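Local coordinates for putative ABC transporter, periplasmic binding protein, amino acid (Neisseria gonorrhoeae, PDB 2YJP) that binds L-cysteine as the periplasmic solute receptor of a putative ABC transporter, probably delivering the amino acid to its membrane partner for uptake, at residues 103-111 against 168-176; 62-70 against 211-219. The protein carries 1 engineered substitution. All coordinates share one frame; numbering follows the deposited sequence.

Interaction 1 of 2, residues 103-111 against 168-176. With ZN (zinc ion), chain G; CYS (cysteine), chain D.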
ATOM      1  N   LEU A 103       5.860   7.668   9.005  1.00 20.98           N
ATOM      2  CA  LEU A 103       6.057   7.431   7.596  1.00 20.77           C
ATOM      3  C   LEU A 103       7.004   6.267   7.423  1.00 21.61           C
ATOM      4  O   LEU A 103       8.107   6.228   8.012  1.00 22.52           O
ATOM      5  CB  LEU A 103       6.578   8.688   6.871  1.00 21.47           C
ATOM      6  CG  LEU A 103       5.674   9.922   6.914  1.00 22.43           C
ATOM      7  CD1 LEU A 103       6.249  11.082   6.011  1.00 24.58           C
ATOM      8  CD2 LEU A 103       4.217   9.649   6.597  1.00 18.35           C
ATOM      9  N   THR A 104       6.579   5.306   6.625  1.00 20.98           N
ATOM     10  CA  THR A 104       7.328   4.078   6.509  1.00 22.53           C
ATOM     11  C   THR A 104       7.665   3.783   5.056  1.00 22.26           C
ATOM     12  O   THR A 104       6.736   3.681   4.278  1.00 22.26           O
ATOM     13  CB  THR A 104       6.446   2.898   7.043  1.00 22.97           C
ATOM     14  OG1 THR A 104       5.946   3.225   8.341  1.00 23.52           O
ATOM     15  CG2 THR A 104       7.258   1.628   7.208  1.00 22.99           C
ATOM     16  N   GLU A 105       8.942   3.629   4.683  1.00 21.54           N
ATOM     17  CA  GLU A 105       9.307   2.964   3.378  1.00 22.17           C
ATOM     18  C   GLU A 105       8.738   1.539   3.235  1.00 21.31           C
ATOM     19  O   GLU A 105       8.550   0.819   4.250  1.00 20.98           O
ATOM     20  CB  GLU A 105      10.813   2.842   3.216  1.00 22.87           C
ATOM     21  CG  GLU A 105      11.547   4.191   3.392  1.00 29.25           C
ATOM     22  CD  GLU A 105      13.058   4.125   3.182  1.00 33.18           C
ATOM     23  OE1 GLU A 105      13.641   3.027   3.228  1.00 34.48           O
ATOM     24  OE2 GLU A 105      13.682   5.194   2.953  1.00 39.59           O
ATOM     25  N   ALA A 106       8.518   1.096   1.993  1.00 20.35           N
ATOM     26  CA  ALA A 106       8.012  -0.279   1.763  1.00 19.40           C
ATOM     27  C   ALA A 106       8.885  -1.281   2.467  1.00 20.08           C
ATOM     28  O   ALA A 106       8.348  -2.142   3.161  1.00 20.43           O
ATOM     29  CB  ALA A 106       7.912  -0.632   0.272  1.00 18.86           C
ATOM     30  N   ALA A 107      10.207  -1.153   2.308  1.00 19.99           N
ATOM     31  CA  ALA A 107      11.153  -2.104   2.883  1.00 22.15           C
ATOM     32  C   ALA A 107      11.222  -2.118   4.423  1.00 22.88           C
ATOM     33  O   ALA A 107      11.812  -3.015   4.974  1.00 23.52           O
ATOM     34  CB  ALA A 107      12.578  -1.897   2.299  1.00 21.87           C
ATOM     35  N   ASN A 108      10.623  -1.145   5.103  1.00 23.14           N
ATOM     36  CA  ASN A 108      10.795  -1.031   6.567  1.00 24.32           C
ATOM     37  C   ASN A 108       9.579  -1.502   7.328  1.00 23.40           C
ATOM     38  O   ASN A 108       9.598  -1.538   8.578  1.00 23.39           O
ATOM     39  CB  ASN A 108      11.045   0.434   6.991  1.00 24.66           C
ATOM     40  CG  ASN A 108      12.472   0.880   6.718  1.00 27.98           C
ATOM     41  OD1 ASN A 108      13.336   0.060   6.471  1.00 29.40           O
ATOM     42  ND2 ASN A 108      12.702   2.175   6.720  1.00 27.52           N
ATOM     43  N   ARG A 109       8.520  -1.838   6.584  1.00 21.24           N
ATOM     44  CA  ARG A 109       7.240  -2.153   7.211  1.00 20.24           C
ATOM     45  C   ARG A 109       7.341  -3.283   8.229  1.00 20.60           C
ATOM     46  O   ARG A 109       6.847  -3.125   9.319  1.00 19.67           O
ATOM     47  CB  ARG A 109       6.151  -2.447   6.197  1.00 18.92           C
ATOM     48  CG  ARG A 109       5.716  -1.192   5.424  1.00 19.70           C
ATOM     49  CD  ARG A 109       4.726  -1.572   4.329  1.00 18.48           C
ATOM     50  NE  ARG A 109       5.403  -2.355   3.302  1.00 18.44           N
ATOM     51  CZ  ARG A 109       4.875  -2.595   2.119  1.00 16.92           C
ATOM     52  NH1 ARG A 109       3.678  -2.122   1.870  1.00 16.17           N
ATOM     53  NH2 ARG A 109       5.539  -3.289   1.215  1.00 17.67           N
ATOM     54  N   VAL A 110       7.992  -4.388   7.860  1.00 20.75           N
ATOM     55  CA  VAL A 110       8.171  -5.516   8.723  1.00 21.84           C
ATOM     56  C   VAL A 110       9.022  -5.119   9.950  1.00 24.08           C
ATOM     57  O   VAL A 110       8.579  -5.317  11.077  1.00 24.46           O
ATOM     58  CB  VAL A 110       8.818  -6.727   7.964  1.00 23.13           C
ATOM     59  CG1 VAL A 110       9.322  -7.804   8.958  1.00 22.38           C
ATOM     60  CG2 VAL A 110       7.829  -7.322   6.958  1.00 21.39           C
ATOM     61  N   GLU A 111      10.209  -4.553   9.723  1.00 24.51           N
ATOM     62  CA  GLU A 111      11.074  -4.106  10.809  1.00 27.39           C
ATOM     63  C   GLU A 111      10.413  -3.146  11.843  1.00 26.39           C
ATOM     64  O   GLU A 111      10.684  -3.213  13.015  1.00 26.76           O
ATOM     65  CB  GLU A 111      12.366  -3.472  10.229  1.00 28.35           C
ATOM     66  CG  GLU A 111      13.316  -2.905  11.306  1.00 34.49           C
ATOM     67  CD  GLU A 111      13.742  -3.959  12.359  1.00 44.58           C
ATOM     68  OE1 GLU A 111      14.085  -5.105  12.015  1.00 47.16           O
ATOM     69  OE2 GLU A 111      13.752  -3.672  13.564  1.00 48.55           O
ATOM     70  N   LEU A 168      12.282  -0.467 -13.286  1.00 19.16           N
ATOM     71  CA  LEU A 168      12.278   0.222 -11.986  1.00 18.53           C
ATOM     72  C   LEU A 168      11.265  -0.395 -11.000  1.00 18.41           C
ATOM     73  O   LEU A 168      10.121  -0.727 -11.373  1.00 18.58           O
ATOM     74  CB  LEU A 168      11.925   1.690 -12.176  1.00 18.08           C
ATOM     75  CG  LEU A 168      12.936   2.403 -13.078  1.00 20.55           C
ATOM     76  CD1 LEU A 168      12.480   3.768 -13.541  1.00 20.47           C
ATOM     77  CD2 LEU A 168      14.219   2.542 -12.318  1.00 21.16           C
ATOM     78  N   VAL A 169      11.692  -0.589  -9.756  1.00 17.77           N
ATOM     79  CA  VAL A 169      10.765  -0.985  -8.736  1.00 16.28           C
ATOM     80  C   VAL A 169      11.108  -0.229  -7.439  1.00 17.60           C
ATOM     81  O   VAL A 169      12.300   0.125  -7.191  1.00 17.85           O
ATOM     82  CB  VAL A 169      10.831  -2.535  -8.413  1.00 17.18           C
ATOM     83  CG1 VAL A 169      10.274  -3.366  -9.547  1.00 14.79           C
ATOM     84  CG2 VAL A 169      12.280  -2.998  -7.997  1.00 13.97           C
ATOM     85  N   ASN A 170      10.070  -0.033  -6.613  1.00 16.11           N
ATOM     86  CA  ASN A 170      10.243   0.472  -5.262  1.00 16.68           C
ATOM     87  C   ASN A 170      10.769  -0.705  -4.442  1.00 17.83           C
ATOM     88  O   ASN A 170      10.145  -1.783  -4.447  1.00 17.18           O
ATOM     89  CB  ASN A 170       8.934   1.062  -4.762  1.00 14.82           C
ATOM     90  CG  ASN A 170       8.967   1.540  -3.303  1.00 19.97           C
ATOM     91  OD1 ASN A 170       8.066   1.430  -2.634  1.00 19.00           O
ATOM     92  ND2 ASN A 170       9.960   2.138  -2.885  1.00 20.47           N
ATOM     93  N   LYS A 171      11.949  -0.534  -3.828  1.00 17.77           N
ATOM     94  CA  LYS A 171      12.528  -1.582  -3.054  1.00 19.19           C
ATOM     95  C   LYS A 171      11.542  -2.125  -1.976  1.00 19.05           C
ATOM     96  O   LYS A 171      10.912  -1.335  -1.261  1.00 18.60           O
ATOM     97  CB  LYS A 171      13.884  -1.118  -2.428  1.00 20.80           C
ATOM     98  CG  LYS A 171      14.535  -2.187  -1.532  1.00 25.16           C
ATOM     99  CD  LYS A 171      16.019  -1.872  -1.154  1.00 31.93           C
ATOM    100  CE  LYS A 171      16.470  -2.710   0.062  1.00 37.77           C
ATOM    101  NZ  LYS A 171      17.749  -2.163   0.729  1.00 42.42           N
ATOM    102  N   GLY A 172      11.464  -3.453  -1.866  1.00 18.60           N
ATOM    103  CA  GLY A 172      10.769  -4.134  -0.770  1.00 19.22           C
ATOM    104  C   GLY A 172       9.254  -4.276  -1.054  1.00 18.88           C
ATOM    105  O   GLY A 172       8.489  -4.540  -0.154  1.00 18.37           O
ATOM    106  N   THR A 173       8.837  -3.999  -2.300  1.00 16.73           N
ATOM    107  CA  THR A 173       7.463  -4.174  -2.677  1.00 16.38           C
ATOM    108  C   THR A 173       7.211  -5.575  -3.252  1.00 16.15           C
ATOM    109  O   THR A 173       8.139  -6.342  -3.550  1.00 15.22           O
ATOM    110  CB  THR A 173       6.993  -3.112  -3.728  1.00 16.52           C
ATOM    111  OG1 THR A 173       7.807  -3.159  -4.904  1.00 14.40           O
ATOM    112  CG2 THR A 173       6.981  -1.682  -3.132  1.00 16.40           C
ATOM    113  N   THR A 174       5.934  -5.904  -3.412  1.00 16.66           N
ATOM    114  CA  THR A 174       5.556  -7.170  -4.062  1.00 17.09           C
ATOM    115  C   THR A 174       6.025  -7.151  -5.510  1.00 17.00           C
ATOM    116  O   THR A 174       6.430  -8.190  -6.006  1.00 18.00           O
ATOM    117  CB  THR A 174       4.066  -7.418  -4.024  1.00 17.41           C
ATOM    118  OG1 THR A 174       3.412  -6.194  -4.359  1.00 16.51           O
ATOM    119  CG2 THR A 174       3.596  -7.920  -2.577  1.00 17.71           C
ATOM    120  N   ALA A 175       6.059  -5.983  -6.171  1.00 16.41           N
ATOM    121  CA  ALA A 175       6.631  -5.992  -7.548  1.00 17.30           C
ATOM    122  C   ALA A 175       8.105  -6.392  -7.565  1.00 18.39           C
ATOM    123  O   ALA A 175       8.519  -7.167  -8.439  1.00 19.10           O
ATOM    124  CB  ALA A 175       6.416  -4.701  -8.284  1.00 15.66           C
ATOM    125  N   ASP A 176       8.882  -5.832  -6.619  1.00 18.50           N
ATOM    126  CA  ASP A 176      10.288  -6.208  -6.415  1.00 18.97           C
ATOM    127  C   ASP A 176      10.373  -7.715  -6.186  1.00 19.45           C
ATOM    128  O   ASP A 176      11.151  -8.399  -6.849  1.00 20.39           O
ATOM    129  CB  ASP A 176      10.810  -5.430  -5.180  1.00 19.25           C
ATOM    130  CG  ASP A 176      12.255  -5.716  -4.846  1.00 20.99           C
ATOM    131  OD1 ASP A 176      12.973  -6.455  -5.585  1.00 21.13           O
ATOM    132  OD2 ASP A 176      12.669  -5.183  -3.794  1.00 21.92           O
TER
HETATM  133 ZN    ZN G1272      15.596   4.452   2.643  1.00 29.74          ZN
HETATM  134  N   CYS D 350       0.989  -3.224  -1.600  1.00 13.94           N
HETATM  135  CA  CYS D 350       2.321  -3.576  -2.145  1.00 16.00           C
HETATM  136  C   CYS D 350       3.188  -4.187  -1.042  1.00 15.80           C
HETATM  137  O   CYS D 350       2.688  -4.371   0.109  1.00 14.71           O
HETATM  138  CB  CYS D 350       3.043  -2.359  -2.707  1.00 17.11           C
HETATM  139  SG  CYS D 350       3.255  -1.003  -1.541  1.00 19.99           S
HETATM  140  OXT CYS D 350       4.350  -4.501  -1.312  1.00 15.48           O
HETATM  141  O   HOH W   1       8.364   2.778  -0.066  1.00 19.77           O
HETATM  142  O   HOH W   2      11.263   0.756   0.356  1.00 18.36           O

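Interaction 2 of 2, residues 62-70 against 211-219. With CYS (cysteine), chain D.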
ATOM      1  N   PHE A  62       2.250   5.099   4.418  1.00 17.64           N
ATOM      2  CA  PHE A  62       3.018   5.757   3.360  1.00 17.90           C
ATOM      3  C   PHE A  62       2.941   7.276   3.381  1.00 18.84           C
ATOM      4  O   PHE A  62       1.888   7.855   3.693  1.00 18.23           O
ATOM      5  CB  PHE A  62       2.592   5.249   1.983  1.00 17.52           C
ATOM      6  CG  PHE A  62       3.149   3.912   1.667  1.00 16.73           C
ATOM      7  CD1 PHE A  62       4.534   3.750   1.523  1.00 18.50           C
ATOM      8  CD2 PHE A  62       2.319   2.811   1.518  1.00 15.87           C
ATOM      9  CE1 PHE A  62       5.085   2.528   1.244  1.00 19.04           C
ATOM     10  CE2 PHE A  62       2.870   1.540   1.226  1.00 16.17           C
ATOM     11  CZ  PHE A  62       4.261   1.408   1.111  1.00 17.54           C
ATOM     12  N   GLY A  63       4.078   7.931   3.063  1.00 20.00           N
ATOM     13  CA  GLY A  63       4.080   9.332   2.818  1.00 20.32           C
ATOM     14  C   GLY A  63       3.943   9.725   1.358  1.00 21.49           C
ATOM     15  O   GLY A  63       3.765  10.933   1.049  1.00 22.73           O
ATOM     16  N   ASP A  64       4.073   8.774   0.433  1.00 20.00           N
ATOM     17  CA  ASP A  64       4.200   9.150  -0.982  1.00 21.33           C
ATOM     18  C   ASP A  64       3.522   8.130  -1.892  1.00 21.15           C
ATOM     19  O   ASP A  64       3.981   7.832  -2.975  1.00 21.60           O
ATOM     20  CB  ASP A  64       5.669   9.298  -1.375  1.00 22.24           C
ATOM     21  CG  ASP A  64       6.475   7.983  -1.197  1.00 24.17           C
ATOM     22  OD1 ASP A  64       5.959   7.000  -0.592  1.00 22.49           O
ATOM     23  OD2 ASP A  64       7.651   7.955  -1.668  1.00 27.31           O
ATOM     24  N   LYS A  65       2.423   7.551  -1.413  1.00 19.47           N
ATOM     25  CA  LYS A  65       1.693   6.606  -2.214  1.00 18.33           C
ATOM     26  C   LYS A  65       0.222   7.062  -2.389  1.00 18.32           C
ATOM     27  O   LYS A  65      -0.732   6.316  -2.087  1.00 17.99           O
ATOM     28  CB  LYS A  65       1.782   5.188  -1.609  1.00 17.30           C
ATOM     29  CG  LYS A  65       1.450   4.092  -2.624  1.00 16.77           C
ATOM     30  CD  LYS A  65       1.213   2.706  -1.954  1.00 17.20           C
ATOM     31  CE  LYS A  65       0.905   1.686  -2.989  1.00 16.64           C
ATOM     32  NZ  LYS A  65       0.614   0.307  -2.525  1.00 19.20           N
ATOM     33  N   PRO A  66       0.033   8.277  -2.898  1.00 18.38           N
ATOM     34  CA  PRO A  66      -1.353   8.676  -3.079  1.00 19.28           C
ATOM     35  C   PRO A  66      -1.988   7.747  -4.150  1.00 20.70           C
ATOM     36  O   PRO A  66      -1.337   7.381  -5.128  1.00 21.49           O
ATOM     37  CB  PRO A  66      -1.247  10.108  -3.612  1.00 19.75           C
ATOM     38  CG  PRO A  66       0.079  10.135  -4.369  1.00 19.86           C
ATOM     39  CD  PRO A  66       0.984   9.133  -3.633  1.00 19.33           C
ATOM     40  N   PRO A  67      -3.268   7.402  -3.994  1.00 20.48           N
ATOM     41  CA  PRO A  67      -4.222   7.892  -3.019  1.00 20.06           C
ATOM     42  C   PRO A  67      -4.376   7.063  -1.763  1.00 19.97           C
ATOM     43  O   PRO A  67      -5.400   7.226  -1.063  1.00 21.55           O
ATOM     44  CB  PRO A  67      -5.538   7.799  -3.777  1.00 20.94           C
ATOM     45  CG  PRO A  67      -5.334   6.521  -4.659  1.00 20.53           C
ATOM     46  CD  PRO A  67      -3.895   6.591  -5.060  1.00 20.23           C
ATOM     47  N   PHE A  68      -3.416   6.197  -1.451  1.00 18.00           N
ATOM     48  CA  PHE A  68      -3.532   5.301  -0.304  1.00 17.48           C
ATOM     49  C   PHE A  68      -2.987   5.880   1.005  1.00 18.05           C
ATOM     50  O   PHE A  68      -3.609   5.735   2.068  1.00 17.13           O
ATOM     51  CB  PHE A  68      -2.883   3.954  -0.673  1.00 16.55           C
ATOM     52  CG  PHE A  68      -3.483   3.374  -1.925  1.00 17.33           C
ATOM     53  CD1 PHE A  68      -4.759   2.853  -1.893  1.00 16.77           C
ATOM     54  CD2 PHE A  68      -2.834   3.461  -3.141  1.00 18.92           C
ATOM     55  CE1 PHE A  68      -5.386   2.351  -3.022  1.00 17.79           C
ATOM     56  CE2 PHE A  68      -3.442   2.986  -4.304  1.00 21.44           C
ATOM     57  CZ  PHE A  68      -4.766   2.424  -4.221  1.00 20.98           C
ATOM     58  N   GLY A  69      -1.807   6.499   0.906  1.00 17.79           N
ATOM     59  CA  GLY A  69      -1.159   7.140   2.034  1.00 17.99           C
ATOM     60  C   GLY A  69      -0.209   8.170   1.515  1.00 18.51           C
ATOM     61  O   GLY A  69       0.720   7.839   0.746  1.00 18.46           O
ATOM     62  N   TYR A  70      -0.445   9.417   1.908  1.00 19.59           N
ATOM     63  CA  TYR A  70       0.415  10.544   1.479  1.00 20.93           C
ATOM     64  C   TYR A  70       0.260  11.697   2.435  1.00 21.88           C
ATOM     65  O   TYR A  70      -0.453  11.607   3.422  1.00 22.14           O
ATOM     66  CB  TYR A  70       0.126  10.959   0.009  1.00 20.78           C
ATOM     67  CG  TYR A  70      -1.269  11.557  -0.208  1.00 21.62           C
ATOM     68  CD1 TYR A  70      -2.429  10.719  -0.252  1.00 20.03           C
ATOM     69  CD2 TYR A  70      -1.438  12.936  -0.355  1.00 22.41           C
ATOM     70  CE1 TYR A  70      -3.686  11.247  -0.474  1.00 20.81           C
ATOM     71  CE2 TYR A  70      -2.726  13.499  -0.542  1.00 25.12           C
ATOM     72  CZ  TYR A  70      -3.843  12.650  -0.584  1.00 25.68           C
ATOM     73  OH  TYR A  70      -5.117  13.196  -0.739  1.00 25.14           O
ATOM     74  N   HIS A 211       4.616  -2.027 -10.253  1.00 14.22           N
ATOM     75  CA  HIS A 211       4.032  -1.711  -8.922  1.00 14.14           C
ATOM     76  C   HIS A 211       2.572  -2.188  -8.893  1.00 14.21           C
ATOM     77  O   HIS A 211       2.076  -2.750  -9.887  1.00 14.13           O
ATOM     78  CB  HIS A 211       4.030  -0.169  -8.694  1.00 13.37           C
ATOM     79  CG  HIS A 211       4.341   0.238  -7.287  1.00 15.81           C
ATOM     80  ND1 HIS A 211       3.731  -0.337  -6.193  1.00 13.35           N
ATOM     81  CD2 HIS A 211       5.192   1.169  -6.798  1.00 14.55           C
ATOM     82  CE1 HIS A 211       4.191   0.221  -5.089  1.00 15.85           C
ATOM     83  NE2 HIS A 211       5.077   1.141  -5.429  1.00 16.32           N
ATOM     84  N   ASP A 212       1.877  -1.919  -7.776  1.00 14.41           N
ATOM     85  CA  ASP A 212       0.451  -2.189  -7.630  1.00 15.25           C
ATOM     86  C   ASP A 212      -0.239  -1.497  -8.796  1.00 15.13           C
ATOM     87  O   ASP A 212       0.010  -0.321  -9.035  1.00 15.29           O
ATOM     88  CB  ASP A 212      -0.096  -1.617  -6.267  1.00 14.19           C
ATOM     89  CG  ASP A 212       0.318  -2.459  -5.056  1.00 17.57           C
ATOM     90  OD1 ASP A 212       0.937  -3.532  -5.272  1.00 16.60           O
ATOM     91  OD2 ASP A 212       0.024  -2.057  -3.850  1.00 17.94           O
ATOM     92  N   ASN A 213      -1.142  -2.170  -9.500  1.00 15.90           N
ATOM     93  CA  ASN A 213      -1.760  -1.498 -10.668  1.00 15.82           C
ATOM     94  C   ASN A 213      -2.598  -0.267 -10.318  1.00 16.01           C
ATOM     95  O   ASN A 213      -2.581   0.736 -11.064  1.00 15.84           O
ATOM     96  CB  ASN A 213      -2.523  -2.454 -11.615  1.00 16.38           C
ATOM     97  CG  ASN A 213      -3.654  -3.273 -10.914  1.00 19.99           C
ATOM     98  OD1 ASN A 213      -4.154  -2.940  -9.818  1.00 21.76           O
ATOM     99  ND2 ASN A 213      -4.075  -4.354 -11.602  1.00 18.76           N
ATOM    100  N   ALA A 214      -3.307  -0.340  -9.195  1.00 15.42           N
ATOM    101  CA  ALA A 214      -4.093   0.774  -8.731  1.00 15.81           C
ATOM    102  C   ALA A 214      -3.206   2.004  -8.515  1.00 15.64           C
ATOM    103  O   ALA A 214      -3.592   3.098  -8.825  1.00 16.73           O
ATOM    104  CB  ALA A 214      -4.828   0.386  -7.387  1.00 15.11           C
ATOM    105  N   LEU A 215      -2.033   1.838  -7.936  1.00 15.96           N
ATOM    106  CA  LEU A 215      -1.132   2.961  -7.852  1.00 16.60           C
ATOM    107  C   LEU A 215      -0.820   3.463  -9.270  1.00 16.42           C
ATOM    108  O   LEU A 215      -0.874   4.661  -9.540  1.00 16.70           O
ATOM    109  CB  LEU A 215       0.179   2.576  -7.135  1.00 15.76           C
ATOM    110  CG  LEU A 215       1.225   3.686  -7.093  1.00 16.55           C
ATOM    111  CD1 LEU A 215       0.673   4.940  -6.354  1.00 15.88           C
ATOM    112  CD2 LEU A 215       2.481   3.173  -6.426  1.00 17.39           C
ATOM    113  N   LEU A 216      -0.477   2.541 -10.169  1.00 16.07           N
ATOM    114  CA  LEU A 216      -0.028   2.948 -11.520  1.00 16.47           C
ATOM    115  C   LEU A 216      -1.133   3.660 -12.311  1.00 17.39           C
ATOM    116  O   LEU A 216      -0.867   4.632 -13.020  1.00 17.93           O
ATOM    117  CB  LEU A 216       0.459   1.736 -12.307  1.00 15.51           C
ATOM    118  CG  LEU A 216       1.658   0.935 -11.773  1.00 15.87           C
ATOM    119  CD1 LEU A 216       2.082  -0.101 -12.856  1.00 13.58           C
ATOM    120  CD2 LEU A 216       2.819   1.848 -11.394  1.00 13.15           C
ATOM    121  N   TRP A 217      -2.386   3.196 -12.170  1.00 17.74           N
ATOM    122  CA  TRP A 217      -3.493   3.912 -12.784  1.00 18.22           C
ATOM    123  C   TRP A 217      -3.593   5.357 -12.220  1.00 17.99           C
ATOM    124  O   TRP A 217      -3.854   6.288 -12.974  1.00 17.69           O
ATOM    125  CB  TRP A 217      -4.825   3.182 -12.611  1.00 18.23           C
ATOM    126  CG  TRP A 217      -4.860   1.768 -13.256  1.00 20.93           C
ATOM    127  CD1 TRP A 217      -4.291   1.376 -14.457  1.00 21.50           C
ATOM    128  CD2 TRP A 217      -5.573   0.614 -12.767  1.00 21.14           C
ATOM    129  NE1 TRP A 217      -4.577   0.053 -14.715  1.00 21.23           N
ATOM    130  CE2 TRP A 217      -5.340  -0.451 -13.695  1.00 23.06           C
ATOM    131  CE3 TRP A 217      -6.333   0.363 -11.632  1.00 21.59           C
ATOM    132  CZ2 TRP A 217      -5.882  -1.759 -13.517  1.00 21.70           C
ATOM    133  CZ3 TRP A 217      -6.872  -0.951 -11.450  1.00 24.14           C
ATOM    134  CH2 TRP A 217      -6.637  -1.986 -12.392  1.00 22.54           C
ATOM    135  N   ALA A 218      -3.362   5.518 -10.923  1.00 16.89           N
ATOM    136  CA  ALA A 218      -3.569   6.839 -10.270  1.00 17.24           C
ATOM    137  C   ALA A 218      -2.447   7.788 -10.674  1.00 17.33           C
ATOM    138  O   ALA A 218      -2.671   8.999 -10.923  1.00 17.63           O
ATOM    139  CB  ALA A 218      -3.605   6.695  -8.741  1.00 15.96           C
ATOM    140  N   TRP A 219      -1.238   7.224 -10.748  1.00 16.27           N
ATOM    141  CA  TRP A 219      -0.099   7.988 -11.179  1.00 15.97           C
ATOM    142  C   TRP A 219      -0.215   8.393 -12.674  1.00 17.01           C
ATOM    143  O   TRP A 219       0.048   9.534 -13.018  1.00 18.09           O
ATOM    144  CB  TRP A 219       1.183   7.218 -10.894  1.00 14.51           C
ATOM    145  CG  TRP A 219       2.403   8.014 -11.222  1.00 16.15           C
ATOM    146  CD1 TRP A 219       2.984   8.964 -10.447  1.00 17.02           C
ATOM    147  CD2 TRP A 219       3.163   7.952 -12.430  1.00 13.66           C
ATOM    148  NE1 TRP A 219       4.106   9.481 -11.086  1.00 18.43           N
ATOM    149  CE2 TRP A 219       4.230   8.872 -12.308  1.00 16.52           C
ATOM    150  CE3 TRP A 219       3.086   7.162 -13.583  1.00 15.24           C
ATOM    151  CZ2 TRP A 219       5.193   9.072 -13.339  1.00 14.65           C
ATOM    152  CZ3 TRP A 219       4.080   7.318 -14.580  1.00 14.35           C
ATOM    153  CH2 TRP A 219       5.093   8.291 -14.454  1.00 14.16           C
TER
HETATM  154  N   CYS D 350       0.989  -3.224  -1.600  1.00 13.94           N
HETATM  155  CA  CYS D 350       2.321  -3.576  -2.145  1.00 16.00           C
HETATM  156  C   CYS D 350       3.188  -4.187  -1.042  1.00 15.80           C
HETATM  157  O   CYS D 350       2.688  -4.371   0.109  1.00 14.71           O
HETATM  158  CB  CYS D 350       3.043  -2.359  -2.707  1.00 17.11           C
HETATM  159  SG  CYS D 350       3.255  -1.003  -1.541  1.00 19.99           S
HETATM  160  OXT CYS D 350       4.350  -4.501  -1.312  1.00 15.48           O

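Interaction 1 of 2, residues 103-111 against 168-176
Two water molecules join Ala106 and Ala107 to the turn at Asn170 and Lys171, and the bound cysteine completes the join. One water accepts from Ala106 N and donates to Asn170 OD1; the other accepts from Ala107 N at 2.9 Å and donates to Lys171 O at 2.7 Å. Direct contact is mostly van der Waals: Ala106 CB points into the turn, 3.4 Å from Lys171 O and 3.7 Å from Thr173 CG2. Asn170 holds its amide where the water can reach OD1 because its CG is anti to the backbone N (chi1 176°), while ND2 is taken by Phe191 O.

Residues Asn170 to Thr173 form a type II turn. Gly172, at its third position with phi 85°, lies against Ala107, the two CA atoms 4.2 Å apart. Asp176 OD2 fastens the turn from the following helix by accepting from Gly172 N with its anti lone pair. Thr173 is the N-cap of that helix; its OG1 donates to Asn170 O and accepts a weak capping bond from Asp176 N.

A join of the two lobes across a bound amino acid is consistent with the closed, ligand-bound state of a family 3 solute-binding protein. Arg109 NH2 reaches the ligand's OXT at 3.0 Å, nearly straight (160°), and Thr174 N, in the first turn of helix 174-182, donates to the same oxygen. Arg109 NH1 makes a weak bond to the ligand's O and a further one to Ala123 O. The arginine chain bends at its third torsion, and NE bonds to Ala106 O, which lies tilted from the guanidinium plane, and so helps limit the group's rotation. At the outer side of the contact, both carboxylate oxygens of Glu105 bind a zinc ion that Asp192 also ligates.

Interaction 2 of 2, residues 62-70 against 211-219
Charge dominates at the ligand end, where Lys65 NZ forms a salt bridge of 2.8 Å with Asp212 OD2. The ammonium comes from above the carboxylate plane, 39° out of it, and the two side chains cross at about a right angle. Lys65 arrives there as a fully extended chain, its CG anti to the backbone N (chi1 -161°), and Asn124 OD1 is a further partner of NZ. Lys65 NZ also lies 3.1 Å from the ligand's SG. The same OD2 accepts from the amino group of the bound cysteine at 2.7 Å, so two cationic groups converge on one oxygen, which would probably stabilise the carboxylate as an anion.

Within 211-219, Leu215 CD2 lies 3.3 Å above the His211 plane, over the ring centre, while the ligand's SG lies in that plane at the edge. Asp212 N donates to His211 ND1 and Asn194 OD1 engages NE2, which pins the imidazole's rotation.

These residues belong to the cleft of a two-lobed solute-binding protein: strand 208-212 runs directly into helix 213-222, facing a classic beta bulge in which Phe68 and Gly69 both oppose Lys65.

Apolar packing makes up the remainder. Leu215 CD1 touches Lys65 CG at 3.9 Å, Ala214 CB meets the edge of the Phe68 ring at CZ, and Ala218 CB abuts CD of Pro67, which follows a cis peptide bond.

In the fold
Both contacts close on the bound cysteine, their centres 13 Å apart, and they grip different ends of it: interaction 1 its carboxylate, interaction 2 its amino group and the side of its sulfur. They also share a sheet, since strands 166-170 and 208-212 are neighbours in it, and they touch where Phe62 packs against Thr104 and Arg109. Interaction 2 is the more buried, with seven of nine touching residues inside and 305 Å² covered; it combines a direct salt bridge with apolar packing. Interaction 1 is only partly buried, covers 218 Å², and relies on bridging waters and backbone contact, with a zinc ion bound beside it.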